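Local structure of A223 penton protein C-terminal domain-containing protein (Sulfolobus turreted icosahedral virus, 4IL7) at residues L78-F83 / S151-Y156; T106-I111 / L127-N132. The protein is a structural component of the viral capsid, probably of its penton, and the part described here is its C-terminal domain, which has a partial jelly-roll fold. The protein carries 1 engineered substitution. One frame throughout, in Å; residues are numbered along the deposited sequence.

Interaction 1: L78-F83 / S151-Y156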
ATOM      1  N   LEU A  78      -6.944   4.952  -8.539  1.00 21.36           N
ATOM      2  CA  LEU A  78      -5.934   5.635  -7.727  1.00 17.70           C
ATOM      3  C   LEU A  78      -6.444   5.769  -6.313  1.00 17.39           C
ATOM      4  O   LEU A  78      -7.544   6.297  -6.039  1.00 20.51           O
ATOM      5  CB  LEU A  78      -5.633   7.003  -8.319  1.00 17.93           C
ATOM      6  CG  LEU A  78      -4.632   7.889  -7.541  1.00 16.64           C
ATOM      7  CD1 LEU A  78      -3.278   7.212  -7.491  1.00 16.57           C
ATOM      8  CD2 LEU A  78      -4.534   9.223  -8.176  1.00 18.24           C
ATOM      9  N   ILE A  79      -5.580   5.410  -5.334  1.00 16.85           N
ATOM     10  CA  ILE A  79      -5.894   5.564  -3.924  1.00 17.99           C
ATOM     11  C   ILE A  79      -5.044   6.659  -3.269  1.00 15.39           C
ATOM     12  O   ILE A  79      -5.562   7.474  -2.495  1.00 18.26           O
ATOM     13  CB  ILE A  79      -5.765   4.216  -3.179  1.00 18.00           C
ATOM     14  CG1 ILE A  79      -6.815   3.215  -3.718  1.00 19.67           C
ATOM     15  CG2 ILE A  79      -5.850   4.370  -1.667  1.00 18.76           C
ATOM     16  CD1 ILE A  79      -6.571   1.779  -3.284  1.00 22.24           C
ATOM     17  N   TYR A  80      -3.737   6.662  -3.531  1.00 14.79           N
ATOM     18  CA  TYR A  80      -2.842   7.651  -2.891  1.00 14.31           C
ATOM     19  C   TYR A  80      -1.584   7.842  -3.734  1.00 13.03           C
ATOM     20  O   TYR A  80      -1.038   6.890  -4.296  1.00 14.84           O
ATOM     21  CB  TYR A  80      -2.415   7.208  -1.493  1.00 15.85           C
ATOM     22  CG  TYR A  80      -1.473   8.174  -0.793  1.00 14.76           C
ATOM     23  CD1 TYR A  80      -1.902   9.394  -0.408  1.00 16.35           C
ATOM     24  CD2 TYR A  80      -0.143   7.863  -0.645  1.00 13.91           C
ATOM     25  CE1 TYR A  80      -1.040  10.259   0.225  1.00 17.27           C
ATOM     26  CE2 TYR A  80       0.740   8.756  -0.009  1.00 13.83           C
ATOM     27  CZ  TYR A  80       0.278   9.948   0.434  1.00 15.25           C
ATOM     28  OH  TYR A  80       1.102  10.900   1.067  1.00 17.23           O
ATOM     29  N   SER A  81      -1.126   9.060  -3.852  1.00 13.02           N
ATOM     30  CA  SER A  81       0.197   9.340  -4.396  1.00 12.48           C
ATOM     31  C   SER A  81       0.866  10.329  -3.498  1.00 12.33           C
ATOM     32  O   SER A  81       0.312  11.416  -3.242  1.00 14.80           O
ATOM     33  CB  SER A  81       0.021   9.953  -5.803  1.00 13.51           C
ATOM     34  OG  SER A  81       1.247  10.359  -6.378  1.00 16.87           O
ATOM     35  N   GLY A  82       2.078  10.092  -3.052  1.00 11.68           N
ATOM     36  CA  GLY A  82       2.771  10.997  -2.190  1.00 11.67           C
ATOM     37  C   GLY A  82       4.214  10.597  -1.951  1.00 11.96           C
ATOM     38  O   GLY A  82       4.778   9.807  -2.714  1.00 12.61           O
ATOM     39  N   PHE A  83       4.772  11.048  -0.846  0.50 11.72           N
ATOM     40  CA  PHE A  83       6.183  11.032  -0.635  0.50 11.66           C
ATOM     41  C   PHE A  83       6.452  10.908   0.879  0.50 11.57           C
ATOM     42  O   PHE A  83       5.657  11.382   1.683  0.50 11.71           O
ATOM     43  CB  PHE A  83       6.784  12.338  -1.179  0.50 11.97           C
ATOM     44  CG  PHE A  83       6.481  12.574  -2.615  0.50 12.75           C
ATOM     45  CD1 PHE A  83       5.413  13.433  -3.007  0.50 14.27           C
ATOM     46  CD2 PHE A  83       7.217  11.873  -3.559  0.50 15.17           C
ATOM     47  CE1 PHE A  83       5.113  13.559  -4.350  0.50 16.50           C
ATOM     48  CE2 PHE A  83       6.881  12.026  -4.926  0.50 19.99           C
ATOM     49  CZ  PHE A  83       5.842  12.855  -5.308  0.50 20.56           C
ATOM     50  N   SER A 151      10.758   7.753   0.229  1.00 13.18           N
ATOM     51  CA  SER A 151      10.401   7.208  -1.068  1.00 12.01           C
ATOM     52  C   SER A 151       9.245   7.908  -1.698  1.00 12.92           C
ATOM     53  O   SER A 151       8.434   8.539  -1.019  1.00 14.31           O
ATOM     54  CB  SER A 151      10.045   5.738  -0.922  1.00 13.36           C
ATOM     55  OG  SER A 151      11.081   4.988  -0.274  1.00 14.92           O
ATOM     56  N   ALA A 152       9.055   7.698  -2.982  1.00 13.49           N
ATOM     57  CA  ALA A 152       7.801   8.014  -3.651  1.00 13.34           C
ATOM     58  C   ALA A 152       6.844   6.855  -3.412  1.00 12.54           C
ATOM     59  O   ALA A 152       7.260   5.685  -3.581  1.00 14.98           O
ATOM     60  CB  ALA A 152       8.043   8.252  -5.137  1.00 14.21           C
ATOM     61  N   ILE A 153       5.604   7.148  -3.110  1.00 12.32           N
ATOM     62  CA  ILE A 153       4.619   6.158  -2.744  1.00 11.94           C
ATOM     63  C   ILE A 153       3.430   6.292  -3.656  1.00 11.63           C
ATOM     64  O   ILE A 153       2.761   7.337  -3.671  1.00 13.50           O
ATOM     65  CB  ILE A 153       4.197   6.381  -1.282  1.00 13.16           C
ATOM     66  CG1 ILE A 153       5.357   6.318  -0.302  1.00 12.88           C
ATOM     67  CG2 ILE A 153       3.080   5.417  -0.881  1.00 13.70           C
ATOM     68  CD1 ILE A 153       5.074   6.980   1.046  1.00 14.95           C
ATOM     69  N   LEU A 154       3.086   5.227  -4.388  1.00 12.06           N
ATOM     70  CA  LEU A 154       1.918   5.192  -5.264  1.00 12.03           C
ATOM     71  C   LEU A 154       1.072   3.987  -4.862  1.00 12.21           C
ATOM     72  O   LEU A 154       1.618   2.886  -4.774  1.00 13.45           O
ATOM     73  CB  LEU A 154       2.356   5.077  -6.697  1.00 12.76           C
ATOM     74  CG  LEU A 154       1.239   4.880  -7.741  1.00 14.33           C
ATOM     75  CD1 LEU A 154       0.395   6.124  -7.826  1.00 16.79           C
ATOM     76  CD2 LEU A 154       1.832   4.460  -9.068  1.00 15.41           C
ATOM     77  N   ILE A 155      -0.196   4.223  -4.559  1.00 12.05           N
ATOM     78  CA  ILE A 155      -1.081   3.140  -4.163  1.00 12.85           C
ATOM     79  C   ILE A 155      -2.309   3.214  -5.072  1.00 13.58           C
ATOM     80  O   ILE A 155      -2.945   4.257  -5.200  1.00 14.32           O
ATOM     81  CB  ILE A 155      -1.544   3.277  -2.699  1.00 13.15           C
ATOM     82  CG1 ILE A 155      -0.329   3.348  -1.773  1.00 13.97           C
ATOM     83  CG2 ILE A 155      -2.445   2.106  -2.348  1.00 15.10           C
ATOM     84  CD1 ILE A 155      -0.653   3.531  -0.306  1.00 15.08           C
ATOM     85  N   TYR A 156      -2.626   2.108  -5.731  1.00 14.71           N
ATOM     86  CA  TYR A 156      -3.807   2.047  -6.564  1.00 15.24           C
ATOM     87  C   TYR A 156      -4.315   0.605  -6.541  1.00 16.89           C
ATOM     88  O   TYR A 156      -3.671  -0.275  -6.022  1.00 17.59           O
ATOM     89  CB  TYR A 156      -3.475   2.445  -8.037  1.00 15.66           C
ATOM     90  CG  TYR A 156      -2.464   1.639  -8.791  1.00 17.10           C
ATOM     91  CD1 TYR A 156      -1.126   1.895  -8.706  1.00 17.32           C
ATOM     92  CD2 TYR A 156      -2.871   0.613  -9.648  1.00 20.44           C
ATOM     93  CE1 TYR A 156      -0.200   1.160  -9.414  1.00 20.05           C
ATOM     94  CE2 TYR A 156      -1.945  -0.098 -10.392  1.00 21.42           C
ATOM     95  CZ  TYR A 156      -0.617   0.166 -10.312  1.00 21.17           C
ATOM     96  OH  TYR A 156       0.304  -0.558 -11.040  1.00 24.79           O
TER

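Interaction 2: T106-I111 / L127-N132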
ATOM      1  N   THR A 106      15.957   5.535  -4.741  1.00 20.63           N
ATOM      2  CA  THR A 106      17.211   5.362  -5.446  1.00 21.76           C
ATOM      3  C   THR A 106      17.889   4.055  -5.134  1.00 22.12           C
ATOM      4  O   THR A 106      19.002   3.830  -5.633  1.00 25.72           O
ATOM      5  CB  THR A 106      18.196   6.506  -5.141  1.00 24.24           C
ATOM      6  OG1 THR A 106      18.483   6.517  -3.735  1.00 26.42           O
ATOM      7  CG2 THR A 106      17.593   7.867  -5.582  1.00 28.18           C
ATOM      8  N   SER A 107      17.239   3.194  -4.377  1.00 23.82           N
ATOM      9  CA  SER A 107      17.778   1.879  -4.039  1.00 27.23           C
ATOM     10  C   SER A 107      16.792   0.781  -4.404  1.00 25.93           C
ATOM     11  O   SER A 107      15.768   1.001  -5.069  1.00 23.90           O
ATOM     12  CB  SER A 107      18.124   1.852  -2.556  1.00 37.80           C
ATOM     13  OG  SER A 107      18.949   0.726  -2.298  1.00 45.15           O
ATOM     14  N   THR A 108      17.124  -0.432  -4.003  1.00 26.29           N
ATOM     15  CA  THR A 108      16.313  -1.603  -4.302  0.50 27.35           C
ATOM     16  C   THR A 108      16.194  -2.440  -3.022  1.00 29.16           C
ATOM     17  O   THR A 108      17.030  -2.347  -2.184  1.00 32.71           O
ATOM     18  CB  THR A 108      17.010  -2.426  -5.437  0.50 30.15           C
ATOM     19  OG1 THR A 108      16.843  -1.756  -6.711  0.50 31.59           O
ATOM     20  CG2 THR A 108      16.508  -3.831  -5.528  0.50 37.53           C
ATOM     21  N   GLY A 109      15.172  -3.268  -2.928  1.00 20.55           N
ATOM     22  CA  GLY A 109      15.092  -4.258  -1.836  1.00 21.00           C
ATOM     23  C   GLY A 109      14.018  -3.953  -0.802  1.00 19.70           C
ATOM     24  O   GLY A 109      13.089  -3.209  -1.078  1.00 18.06           O
ATOM     25  N   ASN A 110      14.142  -4.562   0.365  1.00 18.23           N
ATOM     26  CA  ASN A 110      13.141  -4.358   1.391  1.00 16.61           C
ATOM     27  C   ASN A 110      13.114  -2.896   1.770  1.00 15.71           C
ATOM     28  O   ASN A 110      14.143  -2.245   1.955  1.00 20.02           O
ATOM     29  CB  ASN A 110      13.420  -5.234   2.604  1.00 19.51           C
ATOM     30  CG  ASN A 110      13.158  -6.702   2.308  1.00 21.55           C
ATOM     31  OD1 ASN A 110      12.254  -7.088   1.608  1.00 21.63           O
ATOM     32  ND2 ASN A 110      14.067  -7.549   2.784  1.00 31.56           N
ATOM     33  N   ILE A 111      11.900  -2.376   2.008  1.00 14.45           N
ATOM     34  CA  ILE A 111      11.722  -0.935   2.272  1.00 14.15           C
ATOM     35  C   ILE A 111      10.729  -0.604   3.418  1.00 13.49           C
ATOM     36  O   ILE A 111      10.664   0.552   3.804  1.00 13.92           O
ATOM     37  CB  ILE A 111      11.340  -0.222   0.951  1.00 14.88           C
ATOM     38  CG1 ILE A 111      11.493   1.304   0.969  1.00 15.57           C
ATOM     39  CG2 ILE A 111       9.968  -0.588   0.444  1.00 14.84           C
ATOM     40  CD1 ILE A 111      12.780   1.838   1.496  1.00 16.38           C
ATOM     41  N   LEU A 127       7.060  -4.810   2.520  1.00 13.78           N
ATOM     42  CA  LEU A 127       7.172  -4.054   1.248  1.00 14.29           C
ATOM     43  C   LEU A 127       8.625  -4.060   0.789  1.00 13.86           C
ATOM     44  O   LEU A 127       9.532  -3.941   1.554  1.00 14.63           O
ATOM     45  CB  LEU A 127       6.752  -2.614   1.413  1.00 14.18           C
ATOM     46  CG  LEU A 127       5.283  -2.405   1.766  1.00 14.67           C
ATOM     47  CD1 LEU A 127       5.039  -0.935   2.076  1.00 14.41           C
ATOM     48  CD2 LEU A 127       4.388  -2.879   0.676  1.00 15.88           C
ATOM     49  N   GLN A 128       8.733  -4.183  -0.544  1.00 16.40           N
ATOM     50  CA  GLN A 128      10.002  -4.011  -1.263  1.00 17.18           C
ATOM     51  C   GLN A 128       9.805  -2.795  -2.194  1.00 16.03           C
ATOM     52  O   GLN A 128       8.725  -2.412  -2.564  1.00 16.34           O
ATOM     53  CB  GLN A 128      10.407  -5.297  -2.027  1.00 19.13           C
ATOM     54  CG  GLN A 128      10.514  -6.486  -1.109  1.00 22.92           C
ATOM     55  CD  GLN A 128      11.067  -7.699  -1.745  1.00 28.71           C
ATOM     56  OE1 GLN A 128      10.679  -8.054  -2.837  1.00 35.43           O
ATOM     57  NE2 GLN A 128      11.966  -8.375  -1.044  1.00 36.77           N
ATOM     58  N   THR A 129      10.952  -2.328  -2.711  1.00 17.01           N
ATOM     59  CA  THR A 129      10.878  -1.363  -3.777  1.00 17.74           C
ATOM     60  C   THR A 129      10.258  -1.990  -5.000  1.00 17.89           C
ATOM     61  O   THR A 129      10.356  -3.214  -5.221  1.00 19.75           O
ATOM     62  CB  THR A 129      12.240  -0.774  -4.117  1.00 18.74           C
ATOM     63  OG1 THR A 129      13.126  -1.797  -4.587  1.00 21.08           O
ATOM     64  CG2 THR A 129      12.820  -0.064  -2.956  1.00 18.87           C
ATOM     65  N   GLY A 130       9.691  -1.131  -5.855  1.00 18.44           N
ATOM     66  CA  GLY A 130       8.945  -1.589  -6.977  1.00 18.78           C
ATOM     67  C   GLY A 130       7.498  -1.925  -6.628  1.00 18.67           C
ATOM     68  O   GLY A 130       6.958  -1.362  -5.695  1.00 18.49           O
ATOM     69  N   GLU A 131       6.882  -2.842  -7.373  0.50 20.04           N
ATOM     70  CA  GLU A 131       5.460  -3.186  -7.192  0.50 20.94           C
ATOM     71  C   GLU A 131       5.267  -4.320  -6.177  0.50 20.70           C
ATOM     72  O   GLU A 131       5.886  -5.389  -6.217  0.50 21.06           O
ATOM     73  CB  GLU A 131       4.760  -3.545  -8.506  0.50 24.13           C
ATOM     74  CG  GLU A 131       4.571  -2.357  -9.423  0.50 26.22           C
ATOM     75  CD  GLU A 131       3.843  -2.702 -10.656  0.50 33.44           C
ATOM     76  OE1 GLU A 131       3.371  -3.845 -10.787  0.50 35.71           O
ATOM     77  OE2 GLU A 131       3.772  -1.808 -11.479  0.50 37.91           O
ATOM     78  N   ASN A 132       4.360  -4.036  -5.267  1.00 17.20           N
ATOM     79  CA  ASN A 132       3.932  -4.967  -4.219  1.00 16.20           C
ATOM     80  C   ASN A 132       2.460  -5.197  -4.483  1.00 18.42           C
ATOM     81  O   ASN A 132       1.699  -4.237  -4.542  1.00 20.21           O
ATOM     82  CB  ASN A 132       4.132  -4.369  -2.836  1.00 14.60           C
ATOM     83  CG  ASN A 132       5.548  -4.024  -2.540  1.00 14.38           C
ATOM     84  OD1 ASN A 132       6.286  -4.772  -1.933  1.00 16.07           O
ATOM     85  ND2 ASN A 132       5.991  -2.830  -2.957  1.00 14.99           N
TER
HETATM   86  O   HOH W   1      12.687  -4.911  -4.743  1.00 32.92           O

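Interaction 1: L78-F83 / S151-Y156
With CG swung away from the backbone N in both residues (chi1 177° in L78, 174° in L154), the two leucines turn their ends toward each other and meet at CD1, 3.8 Å apart, crossing at about a right angle on the same face of the sheet as S81, F83 and A152. In the conformer given, the F83 ring lies against the small A152, whose methyl meets CD2 and CE2 of the ring, CE2 lying 4.0 Å from A152 CB.

Beneath these side chains run two antiparallel strands, joined by backbone hydrogen bonds. G82 and I153 exchange a pair, and I155 N gives a nearly straight bond to Y80 O (2.8 Å, 167° at the hydrogen). The regular ladder then breaks: I79 N and Y80 N both donate to I155 O, at 2.9 Å for I79 N, and from the same side of its carbonyl plane. This is a classic beta bulge, and it shifts the register by one residue. I79 takes the extra position, its backbone departing from extended geometry, and sets its CB 4.0 Å from I155 CG2.

On the opposite face the Y80 ring offers an edge to I153 CG2. G82 suits its place because any CB would collide with Y80 OH. The branched I153 and I155 fill this apolar face and continue onto M145 of strand 141-147, while Y80 packs on L87 and Y91 of strand 86-92. Both of those strands belong to the other sheet. Strand 76-83 is an outermost strand of its own four-stranded antiparallel sheet, with strand 150-158 between it and strand 97-104.

Interaction 2: T106-I111 / L127-N132
T129 and G109 grip each other twice: T129 N donates to G109 O at 2.8 Å, and G109 N returns a bond to T129 OG1 at 3.0 Å, though this second one is bent, with 141° at the hydrogen. The hydroxyl is in place because chi1 of T129 (62°) sets OG1 between the backbone N and carbonyl carbon, while CG2 turns to S107 O and G109 O. A threonine serves both needs here, a polar branch for the amide and a methyl for packing. Glycine fits position 109, whose positive phi would press a CB against the preceding carbonyl oxygen.

One step along, I111 N bonds L127 O at 2.9 Å, and I111 CG2 packs against L127 CB. Between these bonds N110 faces Q128 as a non-hydrogen-bonded antiparallel pair. Their side chains run alongside each other, amide planes 37° apart, and Q128 NE2 reaches N110 OD1 at 3.0 Å. N110 OD1 lies close to the plane of the Q128 amide, while NE2 sits above the N110 carbonyl plane, off its lone pairs. N110 OD1 also accepts from N126 ND2.

Further out, N132 holds the turn by pairing its side-chain amide with the backbone of Q128: Q128 N donates to N132 OD1, and N132 ND2 to Q128 O at 2.8 Å. ND2 also reaches I101 O. A water bonded to T129 O makes a weak bond with G109 N.

The contact closes the open end of the hairpin 110-118/121-128, where the chain leaves it for strand 130-136. L127 packs on M145 and L147 of strand 141-147, and I111 on S151 of strand 150-158.

Interactions 1 and 2 lie about 14 Å apart between centres, and the chain running from strand 76-83 to strand 150-158 contains both segments of interaction 2. Interaction 1 belongs wholly to one four-stranded sheet, pairing its outer strand with an inner one. Interaction 2 bridges the two sheets: 110-111 and 127-128 lie in the second, whereas 130-132 enters the first at its other outer strand. The two contacts touch by packing, S151 OG lying 3.9 Å from I111 CG1. M145 of strand 141-147 meets I153 and I155 of one contact and L127 of the other, so both share the interior between the sheets.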